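Local coordinates for putative Ribokinase II (Escherichia coli O6, PDB 3IQ0), which probably phosphorylates a sugar such as ribose at the expense of ATP, as a putative ribokinase of the pfkB carbohydrate kinase family, at residues C54-G66 and V78-T91. Sequence-based numbering, arbitrary orientation.
Sequences CGIISCVGNDGFG and VDIRGISVLPLEAT
Thr91 and Asp63 face each other where strand 54-61 gives way to a helix, their side chains meeting at an oblique angle. The Thr91 hydroxyl, turned beside its own backbone N (chi1 -63°), gives its proton to Asp63 OD1, OG1 to OD1 2.9 Å, and meanwhile accepts from Gly61 N, N to OG1 2.8 Å. Asp63 OD2 receives Thr91 N on its syn lone pair over a longer but almost straight bond, N to OD2 3.3 Å. Because Asp63 OD1 also accepts from Gly66 N, 2.8 Å away, one carboxylate both N-caps the helix and holds the incoming chain at Thr91, and these donors probably stabilise its negative charge. Phe65 CB packs on Thr91 CB. A water accepts from Asn62 N near the turn Leu86 to Glu89.

Earlier in both segments, strands 54-61 and 83-86 pair in parallel, with Val60 N bonded to Ser84 O at 3.0 Å. On one face Val60 CG2 lies against Ile83 CG2, while Ile83 CD1 reaches Ile56 CG2 at 3.8 Å. On the other, the sulfur of Cys59 touches both Ser84 CB and Leu86 CD1. Toward the N-terminus of the strand, between Ser58 and Gly55, the register shifts by one residue: a second water bridges Ile56 O, Asp79 O and Gly82 N, and a separate bridge resumes with Asp79 N bonded to Cys54 O at 2.8 Å.

The whole is a beta-alpha-beta crossover at one margin of the large Rossmann-like sheet of the ribokinase fold. Helix 64-75 covers Val60 and Ile83 through Ile70, strand 5-9 flanks 54-61, with Ser58 OG bonded to Gly10 O, and Phe65 meets Phe95 of the second subunit edge-to-face.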
# COMPACT_ATOMS: atom_id res chain seq x y z
N CYS B 54 9.18 27.76 4.25
CA CYS B 54 8.49 26.77 5.07
C CYS B 54 9.19 25.41 5.09
O CYS B 54 10.16 25.19 4.36
CB CYS B 54 7.08 26.58 4.52
SG CYS B 54 7.13 26.20 2.74
N GLY B 55 8.68 24.51 5.93
CA GLY B 55 9.26 23.18 6.04
C GLY B 55 8.19 22.19 6.46
O GLY B 55 7.08 22.58 6.82
N ILE B 56 8.50 20.90 6.41
CA ILE B 56 7.52 19.90 6.80
C ILE B 56 8.18 18.72 7.51
O ILE B 56 9.27 18.30 7.14
CB ILE B 56 6.71 19.39 5.57
CG1 ILE B 56 5.62 18.41 6.03
CG2 ILE B 56 7.63 18.76 4.54
CD1 ILE B 56 4.63 18.03 4.94
N ILE B 57 7.51 18.22 8.54
CA ILE B 57 8.01 17.08 9.31
C ILE B 57 7.12 15.91 8.94
O ILE B 57 5.93 15.93 9.23
CB ILE B 57 7.91 17.33 10.83
CG1 ILE B 57 8.81 18.50 11.24
CG2 ILE B 57 8.32 16.08 11.59
CD1 ILE B 57 8.67 18.91 12.69
N SER B 58 7.70 14.89 8.31
CA SER B 58 6.92 13.73 7.90
C SER B 58 7.81 12.50 7.75
O SER B 58 9.01 12.57 8.00
CB SER B 58 6.21 14.04 6.58
OG SER B 58 5.30 13.01 6.21
N CYS B 59 7.21 11.39 7.33
CA CYS B 59 7.94 10.13 7.13
C CYS B 59 7.52 9.46 5.83
O CYS B 59 6.33 9.37 5.54
CB CYS B 59 7.64 9.15 8.27
SG CYS B 59 8.53 9.43 9.81
N VAL B 60 8.49 9.01 5.05
CA VAL B 60 8.20 8.29 3.81
C VAL B 60 9.10 7.06 3.80
O VAL B 60 10.05 6.97 4.59
CB VAL B 60 8.50 9.12 2.54
CG1 VAL B 60 7.66 10.39 2.52
CG2 VAL B 60 9.98 9.45 2.46
N GLY B 61 8.79 6.10 2.94
CA GLY B 61 9.60 4.90 2.85
C GLY B 61 10.77 5.15 1.92
O GLY B 61 10.86 6.21 1.30
N ASN B 62 11.66 4.17 1.82
CA ASN B 62 12.83 4.28 0.95
C ASN B 62 12.50 3.74 -0.44
O ASN B 62 13.12 2.78 -0.91
CB ASN B 62 14.00 3.50 1.57
CG ASN B 62 15.24 3.54 0.71
OD1 ASN B 62 15.67 4.60 0.27
ND2 ASN B 62 15.83 2.38 0.47
N ASP B 63 11.50 4.34 -1.08
CA ASP B 63 11.07 3.93 -2.41
C ASP B 63 10.79 5.15 -3.29
O ASP B 63 10.80 6.28 -2.81
CB ASP B 63 9.83 3.04 -2.31
CG ASP B 63 8.70 3.69 -1.53
OD1 ASP B 63 8.38 4.86 -1.81
OD2 ASP B 63 8.12 3.03 -0.64
N GLY B 64 10.54 4.90 -4.58
CA GLY B 64 10.28 5.97 -5.52
C GLY B 64 9.06 6.83 -5.23
O GLY B 64 8.98 7.97 -5.67
N PHE B 65 8.09 6.27 -4.51
CA PHE B 65 6.89 7.01 -4.15
C PHE B 65 7.27 8.02 -3.09
O PHE B 65 6.69 9.10 -3.00
CB PHE B 65 5.80 6.06 -3.63
CG PHE B 65 5.18 5.20 -4.69
CD1 PHE B 65 5.41 5.46 -6.04
CD2 PHE B 65 4.32 4.17 -4.34
CE1 PHE B 65 4.78 4.70 -7.03
CE2 PHE B 65 3.69 3.41 -5.33
CZ PHE B 65 3.92 3.67 -6.66
N GLY B 66 8.24 7.65 -2.27
CA GLY B 66 8.71 8.56 -1.24
C GLY B 66 9.52 9.65 -1.92
O GLY B 66 9.43 10.82 -1.55
N VAL B 78 10.40 23.99 -0.57
CA VAL B 78 10.14 23.57 0.81
C VAL B 78 11.38 23.00 1.48
O VAL B 78 12.21 22.35 0.84
CB VAL B 78 9.04 22.48 0.89
CG1 VAL B 78 8.80 22.10 2.33
CG2 VAL B 78 7.76 22.99 0.25
N ASP B 79 11.53 23.27 2.78
CA ASP B 79 12.65 22.75 3.55
C ASP B 79 12.22 21.32 3.87
O ASP B 79 11.28 21.11 4.65
CB ASP B 79 12.83 23.55 4.84
CG ASP B 79 13.94 23.01 5.72
OD1 ASP B 79 14.45 21.90 5.45
OD2 ASP B 79 14.31 23.70 6.69
N ILE B 80 12.89 20.33 3.29
CA ILE B 80 12.49 18.95 3.53
C ILE B 80 13.39 18.15 4.47
O ILE B 80 13.33 16.92 4.49
CB ILE B 80 12.34 18.18 2.19
CG1 ILE B 80 13.62 18.29 1.35
CG2 ILE B 80 11.17 18.74 1.40
CD1 ILE B 80 14.80 17.52 1.91
N ARG B 81 14.20 18.84 5.27
CA ARG B 81 15.09 18.15 6.20
C ARG B 81 14.31 17.36 7.25
O ARG B 81 14.82 16.39 7.81
CB ARG B 81 16.02 19.15 6.88
CG ARG B 81 16.97 19.85 5.93
CD ARG B 81 17.94 20.72 6.70
NE ARG B 81 17.23 21.58 7.64
CZ ARG B 81 17.13 22.90 7.52
NH1 ARG B 81 17.70 23.52 6.49
NH2 ARG B 81 16.44 23.59 8.42
N GLY B 82 13.08 17.79 7.51
CA GLY B 82 12.25 17.11 8.49
C GLY B 82 11.55 15.88 7.93
O GLY B 82 10.74 15.25 8.60
N ILE B 83 11.87 15.54 6.69
CA ILE B 83 11.27 14.37 6.07
C ILE B 83 12.20 13.17 6.25
O ILE B 83 13.21 13.06 5.56
CB ILE B 83 11.00 14.59 4.56
CG1 ILE B 83 9.96 15.71 4.37
CG2 ILE B 83 10.50 13.29 3.93
CD1 ILE B 83 9.59 15.97 2.91
N SER B 84 11.84 12.29 7.17
CA SER B 84 12.64 11.10 7.45
C SER B 84 12.31 9.96 6.48
O SER B 84 11.17 9.83 6.03
CB SER B 84 12.39 10.61 8.88
OG SER B 84 12.62 11.65 9.81
N VAL B 85 13.31 9.15 6.16
CA VAL B 85 13.12 8.02 5.26
C VAL B 85 13.18 6.73 6.09
O VAL B 85 14.18 6.46 6.75
CB VAL B 85 14.20 8.00 4.15
CG1 VAL B 85 13.93 6.86 3.18
CG2 VAL B 85 14.20 9.33 3.42
N LEU B 86 12.11 5.94 6.05
CA LEU B 86 12.05 4.70 6.82
C LEU B 86 12.16 3.47 5.92
O LEU B 86 11.21 3.10 5.23
CB LEU B 86 10.73 4.65 7.59
CG LEU B 86 10.41 5.88 8.45
CD1 LEU B 86 9.11 5.65 9.18
CD2 LEU B 86 11.53 6.14 9.44
N PRO B 87 13.33 2.81 5.93
CA PRO B 87 13.62 1.61 5.14
C PRO B 87 12.64 0.45 5.32
O PRO B 87 12.27 -0.20 4.34
CB PRO B 87 15.03 1.23 5.59
CG PRO B 87 15.64 2.56 5.93
CD PRO B 87 14.52 3.22 6.70
N LEU B 88 12.23 0.21 6.55
CA LEU B 88 11.31 -0.89 6.84
C LEU B 88 9.84 -0.62 6.53
O LEU B 88 8.99 -1.50 6.68
CB LEU B 88 11.44 -1.31 8.30
CG LEU B 88 12.83 -1.73 8.76
CD1 LEU B 88 12.79 -2.07 10.24
CD2 LEU B 88 13.32 -2.92 7.94
N GLU B 89 9.53 0.60 6.09
CA GLU B 89 8.15 0.95 5.79
C GLU B 89 7.90 1.28 4.33
O GLU B 89 8.83 1.49 3.55
CB GLU B 89 7.72 2.14 6.65
CG GLU B 89 7.69 1.85 8.14
CD GLU B 89 6.66 0.80 8.50
OE1 GLU B 89 5.48 0.96 8.11
OE2 GLU B 89 7.02 -0.18 9.19
N ALA B 90 6.62 1.31 3.96
CA ALA B 90 6.23 1.63 2.59
C ALA B 90 5.59 3.01 2.61
O ALA B 90 4.80 3.32 3.51
CB ALA B 90 5.23 0.60 2.08
N THR B 91 5.95 3.85 1.65
CA THR B 91 5.38 5.19 1.58
C THR B 91 3.87 5.04 1.42
O THR B 91 3.41 4.20 0.65
CB THR B 91 5.96 5.97 0.38
OG1 THR B 91 7.37 6.14 0.56
CG2 THR B 91 5.31 7.35 0.27
O HOH W 1 11.69 20.15 7.15
O HOH W 2 11.16 1.50 2.58